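Local coordinates for multidrug resistance protein (Vibrio cholerae, PDB 1YC9), which probably serves as the outer-membrane exit duct of a multidrug efflux system and could contribute to resistance to puromycin, acriflavine and tetraphenylarsonium, at residues A204-L207 with G208-S212; E335-Y338 with Q339-A343; S23-W26 with W27-Y30. The protein carries 1 engineered substitution. All coordinates share one frame; numbering follows the deposited sequence.

Contact 1. Residues A204-L207 with G208-S212; sequences AELL and GIQES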
loop_
_atom_site.group_PDB
_atom_site.type_symbol
_atom_site.label_atom_id
_atom_site.label_comp_id
_atom_site.label_asym_id
_atom_site.label_seq_id
_atom_site.Cartn_x
_atom_site.Cartn_y
_atom_site.Cartn_z
ATOM N N ALA A 204 -7.176 -9.599 35.755
ATOM C CA ALA A 204 -7.658 -9.507 34.388
ATOM C C ALA A 204 -6.637 -8.819 33.477
ATOM O O ALA A 204 -6.382 -9.293 32.372
ATOM C CB ALA A 204 -8.949 -8.786 34.332
ATOM N N GLU A 205 -6.024 -7.757 33.977
ATOM C CA GLU A 205 -4.923 -7.085 33.266
ATOM C C GLU A 205 -3.744 -8.009 33.010
ATOM O O GLU A 205 -3.226 -8.072 31.891
ATOM C CB GLU A 205 -4.513 -5.831 34.026
ATOM C CG GLU A 205 -3.557 -4.917 33.258
ATOM C CD GLU A 205 -4.252 -3.801 32.477
ATOM O OE1 GLU A 205 -5.506 -3.689 32.509
ATOM O OE2 GLU A 205 -3.536 -3.032 31.801
ATOM N N LEU A 206 -3.335 -8.777 34.010
ATOM C CA LEU A 206 -2.313 -9.769 33.865
ATOM C C LEU A 206 -2.610 -10.831 32.795
ATOM O O LEU A 206 -1.698 -11.227 32.011
ATOM C CB LEU A 206 -2.037 -10.440 35.205
ATOM C CG LEU A 206 -0.930 -11.484 35.247
ATOM C CD1 LEU A 206 0.402 -10.913 34.830
ATOM C CD2 LEU A 206 -0.825 -12.170 36.643
ATOM N N LEU A 207 -3.876 -11.260 32.720
ATOM C CA LEU A 207 -4.234 -12.268 31.770
ATOM C C LEU A 207 -4.147 -11.704 30.347
ATOM O O LEU A 207 -3.674 -12.393 29.442
ATOM C CB LEU A 207 -5.631 -12.795 32.051
ATOM C CG LEU A 207 -5.740 -13.691 33.292
ATOM C CD1 LEU A 207 -7.193 -14.053 33.456
ATOM C CD2 LEU A 207 -4.893 -14.973 33.206
ATOM N N GLY A 208 -4.521 -10.450 30.206
ATOM C CA GLY A 208 -4.425 -9.741 28.940
ATOM C C GLY A 208 -2.964 -9.609 28.520
ATOM O O GLY A 208 -2.656 -9.841 27.366
ATOM N N ILE A 209 -2.082 -9.242 29.448
ATOM C CA ILE A 209 -0.669 -9.177 29.165
ATOM C C ILE A 209 -0.099 -10.520 28.730
ATOM O O ILE A 209 0.717 -10.613 27.780
ATOM C CB ILE A 209 0.102 -8.639 30.338
ATOM C CG1 ILE A 209 -0.247 -7.180 30.596
ATOM C CG2 ILE A 209 1.569 -8.736 30.075
ATOM C CD1 ILE A 209 0.110 -6.778 31.990
ATOM N N GLN A 210 -0.519 -11.571 29.423
ATOM C CA GLN A 210 -0.056 -12.899 29.101
ATOM C C GLN A 210 -0.508 -13.352 27.706
ATOM O O GLN A 210 0.254 -13.973 27.004
ATOM C CB GLN A 210 -0.462 -13.883 30.213
ATOM C CG GLN A 210 0.361 -13.600 31.480
ATOM C CD GLN A 210 -0.022 -14.481 32.667
ATOM O OE1 GLN A 210 -1.131 -14.984 32.724
ATOM N NE2 GLN A 210 0.906 -14.666 33.590
ATOM N N GLU A 211 -1.724 -13.032 27.336
ATOM C CA GLU A 211 -2.194 -13.226 25.984
ATOM C C GLU A 211 -1.299 -12.484 24.999
ATOM O O GLU A 211 -0.839 -13.101 24.049
ATOM C CB GLU A 211 -3.630 -12.783 25.819
ATOM C CG GLU A 211 -4.194 -13.047 24.435
ATOM C CD GLU A 211 -5.655 -12.603 24.259
ATOM O OE1 GLU A 211 -6.415 -12.409 25.264
ATOM O OE2 GLU A 211 -6.060 -12.448 23.095
ATOM N N SER A 212 -1.096 -11.189 25.213
ATOM C CA SER A 212 -0.203 -10.383 24.362
ATOM C C SER A 212 1.184 -10.994 24.214
ATOM O O SER A 212 1.759 -11.004 23.118
ATOM C CB SER A 212 -0.085 -8.965 24.893
ATOM O OG SER A 212 -1.338 -8.329 24.943
#

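Contact 2. Residues E335-Y338 with Q339-A343; sequences EARY and QEAVA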
loop_
_atom_site.group_PDB
_atom_site.type_symbol
_atom_site.label_atom_id
_atom_site.label_comp_id
_atom_site.label_asym_id
_atom_site.label_seq_id
_atom_site.Cartn_x
_atom_site.Cartn_y
_atom_site.Cartn_z
ATOM N N GLU A 335 11.721 12.688 -19.797
ATOM C CA GLU A 335 12.093 13.823 -18.939
ATOM C C GLU A 335 11.289 13.794 -17.670
ATOM O O GLU A 335 11.821 14.021 -16.621
ATOM C CB GLU A 335 11.896 15.195 -19.617
ATOM C CG GLU A 335 12.804 15.440 -20.793
ATOM C CD GLU A 335 12.415 16.662 -21.612
ATOM O OE1 GLU A 335 13.157 16.990 -22.587
ATOM O OE2 GLU A 335 11.346 17.283 -21.292
ATOM N N ALA A 336 9.992 13.520 -17.775
ATOM C CA ALA A 336 9.102 13.424 -16.647
ATOM C C ALA A 336 9.546 12.324 -15.664
ATOM O O ALA A 336 9.511 12.516 -14.459
ATOM C CB ALA A 336 7.748 13.152 -17.098
ATOM N N ARG A 337 9.940 11.190 -16.193
ATOM C CA ARG A 337 10.411 10.113 -15.334
ATOM C C ARG A 337 11.685 10.564 -14.604
ATOM O O ARG A 337 11.814 10.274 -13.404
ATOM C CB ARG A 337 10.642 8.819 -16.127
ATOM C CG ARG A 337 11.366 7.749 -15.349
ATOM C CD ARG A 337 10.673 7.293 -14.047
ATOM N NE ARG A 337 11.586 6.497 -13.219
ATOM C CZ ARG A 337 11.678 6.532 -11.869
ATOM N NH1 ARG A 337 10.837 7.245 -11.111
ATOM N NH2 ARG A 337 12.568 5.721 -11.258
ATOM N N TYR A 338 12.592 11.259 -15.288
ATOM C CA TYR A 338 13.794 11.796 -14.620
ATOM C C TYR A 338 13.456 12.737 -13.495
ATOM O O TYR A 338 14.000 12.664 -12.397
ATOM C CB TYR A 338 14.714 12.477 -15.602
ATOM C CG TYR A 338 15.880 13.123 -14.953
ATOM C CD1 TYR A 338 16.014 14.484 -14.948
ATOM C CD2 TYR A 338 16.861 12.352 -14.311
ATOM C CE1 TYR A 338 17.067 15.095 -14.345
ATOM C CE2 TYR A 338 17.915 12.965 -13.683
ATOM C CZ TYR A 338 18.028 14.330 -13.709
ATOM O OH TYR A 338 19.090 14.958 -13.094
ATOM N N GLN A 339 12.537 13.654 -13.775
ATOM C CA GLN A 339 12.106 14.620 -12.788
ATOM C C GLN A 339 11.468 13.940 -11.582
ATOM O O GLN A 339 11.734 14.341 -10.440
ATOM C CB GLN A 339 11.162 15.639 -13.466
ATOM C CG GLN A 339 11.898 16.541 -14.414
ATOM C CD GLN A 339 10.975 17.491 -15.205
ATOM O OE1 GLN A 339 10.729 18.624 -14.783
ATOM N NE2 GLN A 339 10.548 17.064 -16.351
ATOM N N GLU A 340 10.637 12.930 -11.822
ATOM C CA GLU A 340 10.040 12.146 -10.802
ATOM C C GLU A 340 11.120 11.465 -9.952
ATOM O O GLU A 340 11.053 11.484 -8.720
ATOM C CB GLU A 340 9.174 11.088 -11.398
ATOM C CG GLU A 340 8.521 10.211 -10.368
ATOM C CD GLU A 340 7.758 9.090 -10.978
ATOM O OE1 GLU A 340 8.337 8.351 -11.831
ATOM O OE2 GLU A 340 6.596 8.942 -10.599
ATOM N N ALA A 341 12.073 10.848 -10.629
ATOM C CA ALA A 341 13.138 10.113 -9.917
ATOM C C ALA A 341 13.999 11.040 -9.048
ATOM O O ALA A 341 14.411 10.655 -7.922
ATOM C CB ALA A 341 13.969 9.328 -10.904
ATOM N N VAL A 342 14.251 12.257 -9.511
ATOM C CA VAL A 342 15.018 13.249 -8.752
ATOM C C VAL A 342 14.192 13.666 -7.527
ATOM O O VAL A 342 14.721 13.823 -6.421
ATOM C CB VAL A 342 15.392 14.465 -9.614
ATOM C CG1 VAL A 342 15.858 15.648 -8.800
ATOM C CG2 VAL A 342 16.409 14.103 -10.631
ATOM N N ALA A 343 12.891 13.836 -7.734
ATOM C CA ALA A 343 12.020 14.237 -6.650
ATOM C C ALA A 343 11.946 13.115 -5.638
ATOM O O ALA A 343 11.929 13.381 -4.421
ATOM C CB ALA A 343 10.608 14.588 -7.166
#

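Contact 3. Residues S23-W26 with W27-Y30; sequences SANW and WQRY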
loop_
_atom_site.group_PDB
_atom_site.type_symbol
_atom_site.label_atom_id
_atom_site.label_comp_id
_atom_site.label_asym_id
_atom_site.label_seq_id
_atom_site.Cartn_x
_atom_site.Cartn_y
_atom_site.Cartn_z
ATOM N N SER A 23 27.270 -1.878 13.879
ATOM C CA SER A 23 27.903 -3.089 13.330
ATOM C C SER A 23 27.144 -3.700 12.120
ATOM O O SER A 23 26.009 -3.281 11.831
ATOM C CB SER A 23 27.978 -4.123 14.474
ATOM O OG SER A 23 28.731 -5.262 14.131
ATOM N N ALA A 24 27.754 -4.682 11.425
ATOM C CA ALA A 24 27.051 -5.447 10.392
ATOM C C ALA A 24 25.987 -6.322 11.048
ATOM O O ALA A 24 24.836 -6.303 10.619
ATOM C CB ALA A 24 27.993 -6.315 9.574
ATOM N N ASN A 25 26.404 -7.121 12.040
ATOM C CA ASN A 25 25.502 -7.874 12.915
ATOM C C ASN A 25 25.221 -7.122 14.214
ATOM O O ASN A 25 25.456 -7.616 15.308
ATOM C CB ASN A 25 26.063 -9.262 13.202
ATOM C CG ASN A 25 26.312 -10.067 11.929
ATOM O OD1 ASN A 25 25.646 -9.895 10.933
ATOM N ND2 ASN A 25 27.263 -10.974 11.988
ATOM N N TRP A 26 24.637 -5.942 14.061
ATOM C CA TRP A 26 24.472 -4.957 15.120
ATOM C C TRP A 26 23.646 -5.414 16.320
ATOM O O TRP A 26 23.770 -4.876 17.409
ATOM C CB TRP A 26 23.891 -3.653 14.516
ATOM C CG TRP A 26 22.653 -3.946 13.696
ATOM C CD1 TRP A 26 22.589 -4.129 12.356
ATOM C CD2 TRP A 26 21.297 -4.145 14.194
ATOM N NE1 TRP A 26 21.299 -4.448 11.986
ATOM C CE2 TRP A 26 20.484 -4.455 13.087
ATOM C CE3 TRP A 26 20.708 -4.114 15.457
ATOM C CZ2 TRP A 26 19.095 -4.720 13.208
ATOM C CZ3 TRP A 26 19.341 -4.378 15.580
ATOM C CH2 TRP A 26 18.553 -4.676 14.466
ATOM N N TRP A 27 22.766 -6.391 16.110
ATOM C CA TRP A 27 21.895 -6.903 17.164
ATOM C C TRP A 27 22.692 -7.628 18.254
ATOM O O TRP A 27 22.218 -7.769 19.399
ATOM C CB TRP A 27 20.865 -7.869 16.587
ATOM C CG TRP A 27 21.467 -8.938 15.720
ATOM C CD1 TRP A 27 21.944 -10.153 16.123
ATOM C CD2 TRP A 27 21.639 -8.888 14.305
ATOM N NE1 TRP A 27 22.404 -10.858 15.040
ATOM C CE2 TRP A 27 22.238 -10.099 13.911
ATOM C CE3 TRP A 27 21.373 -7.916 13.316
ATOM C CZ2 TRP A 27 22.566 -10.370 12.594
ATOM C CZ3 TRP A 27 21.691 -8.198 12.001
ATOM C CH2 TRP A 27 22.289 -9.418 11.653
ATOM N N GLN A 28 23.896 -8.077 17.890
ATOM C CA GLN A 28 24.768 -8.746 18.852
ATOM C C GLN A 28 25.157 -7.851 20.011
ATOM O O GLN A 28 25.488 -8.359 21.078
ATOM C CB GLN A 28 26.013 -9.352 18.158
ATOM C CG GLN A 28 25.698 -10.529 17.261
ATOM C CD GLN A 28 26.903 -10.994 16.451
ATOM O OE1 GLN A 28 27.935 -10.319 16.406
ATOM N NE2 GLN A 28 26.756 -12.095 15.792
ATOM N N ARG A 29 25.124 -6.538 19.820
ATOM C CA ARG A 29 25.496 -5.652 20.893
ATOM C C ARG A 29 24.571 -5.744 22.097
ATOM O O ARG A 29 24.970 -5.358 23.186
ATOM C CB ARG A 29 25.746 -4.220 20.393
ATOM C CG ARG A 29 24.644 -3.203 20.550
ATOM C CD ARG A 29 25.109 -1.779 20.165
ATOM N NE ARG A 29 25.250 -0.848 21.296
ATOM C CZ ARG A 29 26.374 -0.200 21.645
ATOM N NH1 ARG A 29 26.357 0.633 22.684
ATOM N NH2 ARG A 29 27.521 -0.373 20.988
ATOM N N TYR A 30 23.363 -6.316 21.943
ATOM C CA TYR A 30 22.438 -6.458 23.068
ATOM C C TYR A 30 22.681 -7.696 23.946
ATOM O O TYR A 30 22.018 -7.882 24.956
ATOM C CB TYR A 30 20.956 -6.372 22.587
ATOM C CG TYR A 30 20.723 -5.155 21.761
ATOM C CD1 TYR A 30 20.818 -3.893 22.325
ATOM C CD2 TYR A 30 20.482 -5.243 20.388
ATOM C CE1 TYR A 30 20.665 -2.759 21.571
ATOM C CE2 TYR A 30 20.303 -4.066 19.610
ATOM C CZ TYR A 30 20.365 -2.858 20.207
ATOM O OH TYR A 30 20.231 -1.701 19.465
#

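Contact 1. Residues A204-L207 with G208-S212
Four backbone hydrogen bonds join Ala204-Leu207 to Gly208-Ser212, each linking a carbonyl to the amide four residues on. Gly208 N reaches Ala204 O at 3.1 Å, and Ile209 N reaches Glu205 O at 2.9 Å; Gln210 with Leu206 and Glu211 with Leu207 continue the same ladder.

Side chains pack back on the preceding turn. Gln210 runs back along the helix over Leu206: with chi1 at -70°, its CG lies opposite the carbonyl carbon and beside its own N, and comes within 3.2 Å of Leu206 O. Its CD approaches Leu206 CG at 4.1 Å, the two side chains meeting at a slant. The neighbouring Ile209 folds back over the carbonyl of Glu205, one turn earlier, CG1 lying 3.4 Å from Glu205 O, while the tip CD1 stands 4.3 Å from Glu205 CG. Leu206 and Ile209 then both pack on Val164 of helix 117-183.

The charged ends turn to partners beyond this stretch. Glu205 forms a salt bridge through OE2 with Arg413 of its own chain. Glu211 extends to the second subunit, where OE1 pairs with Arg369 and OE2 with both Arg421 and Ser362. This concentration of donors would probably favour the ionised carboxylate.

One face of helix 189-223 therefore packs against helix 117-183 while another meets a neighbouring subunit, as expected for the trimeric alpha-helical barrel of outer membrane factors.

Contact 2. Residues E335-Y338 with Q339-A343
Arg337 and Glu340 form a salt bridge one helical turn apart, on the long helix 326-391 of the alpha-helical barrel characteristic of outer membrane factors. Arg337 NH1 donates to Glu340 OE1 at 2.8 Å, with an N-H...O angle of 156°. The donor stands above the carboxylate plane, and the guanidinium and carboxylate planes are 74° apart. A bend at chi2 (59°) carries the arginine tip forward along the helix, toward its C-terminal end, where Ala341 CB lies over one face of the guanidinium, 3.7 Å from Arg337 CZ. The same NH1 also bonds Gln344, so two acceptors fix its position.

On another side of the helix, Val342 CG2 sits over the Tyr338 ring, 3.8 Å from the centroid, in a CH-pi contact. Val342 CG2 also lies 3.3 Å from Tyr338 O. Beneath these side chains, i to i+4 backbone bonds hold the spacing, among them Ala341 N to Arg337 O and Val342 N to Tyr338 O.

Farther out, Arg337 and Tyr338 lean on helix 260-281 through Ala272, Ala273 and Val276. Glu335 OE2 forms a salt bridge with Lys57 of the third subunit, and a mercury ion lies about 4 Å from the Gln339 side chain. Glu335 O takes two donors from Gln339: the backbone N at 3.0 Å, and side-chain NE2 in a weak bond of 3.3 Å.

Contact 3. Residues S23-W26 with W27-Y30
The indole of Trp26 has the edge of Trp27 over one face: CE3 of Trp27 comes 3.6 Å from CE2 of Trp26, and the planes meet at 79° in an edge-to-face pair. Trp27 CB adds a CH-pi contact to the six-membered ring of Trp26. At the rim of Trp26, CZ3 meets the edge of Tyr30 at CE2, 4.2 Å away. Trp27 in turn carries Asn25 over one face, with Asn25 CA 3.8 Å from the centroid of its six-membered ring.

Both tryptophans place CG between the backbone N and the carbonyl carbon, with chi1 at 52° for Trp26 and 51° for Trp27, which lets the indoles cross nearly at right angles. Asn25 OD1 is 3.5 Å from Trp27 CH2 and accepts a hydrogen bond from Arg140. Tyr30 OH bonds Asp426.

Gln28 N to Asn25 O (3.1 Å) and Arg29 N to Trp26 O (3.2 Å) are i to i+3 bonds. They mark a 3-10 turn ahead of helix 33-44, its aromatic side chains wedged among helices 33-44, 117-183 and 398-433, and it ties the N-terminal segment to the helical body of an outer membrane factor.

In the fold
All three contacts are local and partly buried, and they are well separated: the centres of contacts 1 and 2 lie about 51 Å apart, on opposite sides of the chain's centre. Contacts 1 and 2 are short stretches of two to three turns within long helices, 189-223 and 326-391, with i to i+4 backbone bonds and charged side chains that reach neighbouring subunits. Glu211 of contact 1 reaches the second subunit and Glu335 of contact 2 the third, while Glu205 and Glu340 pair within the chain. Contact 3 differs in both respects: its i to i+3 bonds build a 3-10 turn, its chemistry is mostly aromatic, and no other chain touches it. It joins helices within one subunit, whereas the other two also take part in trimer interfaces.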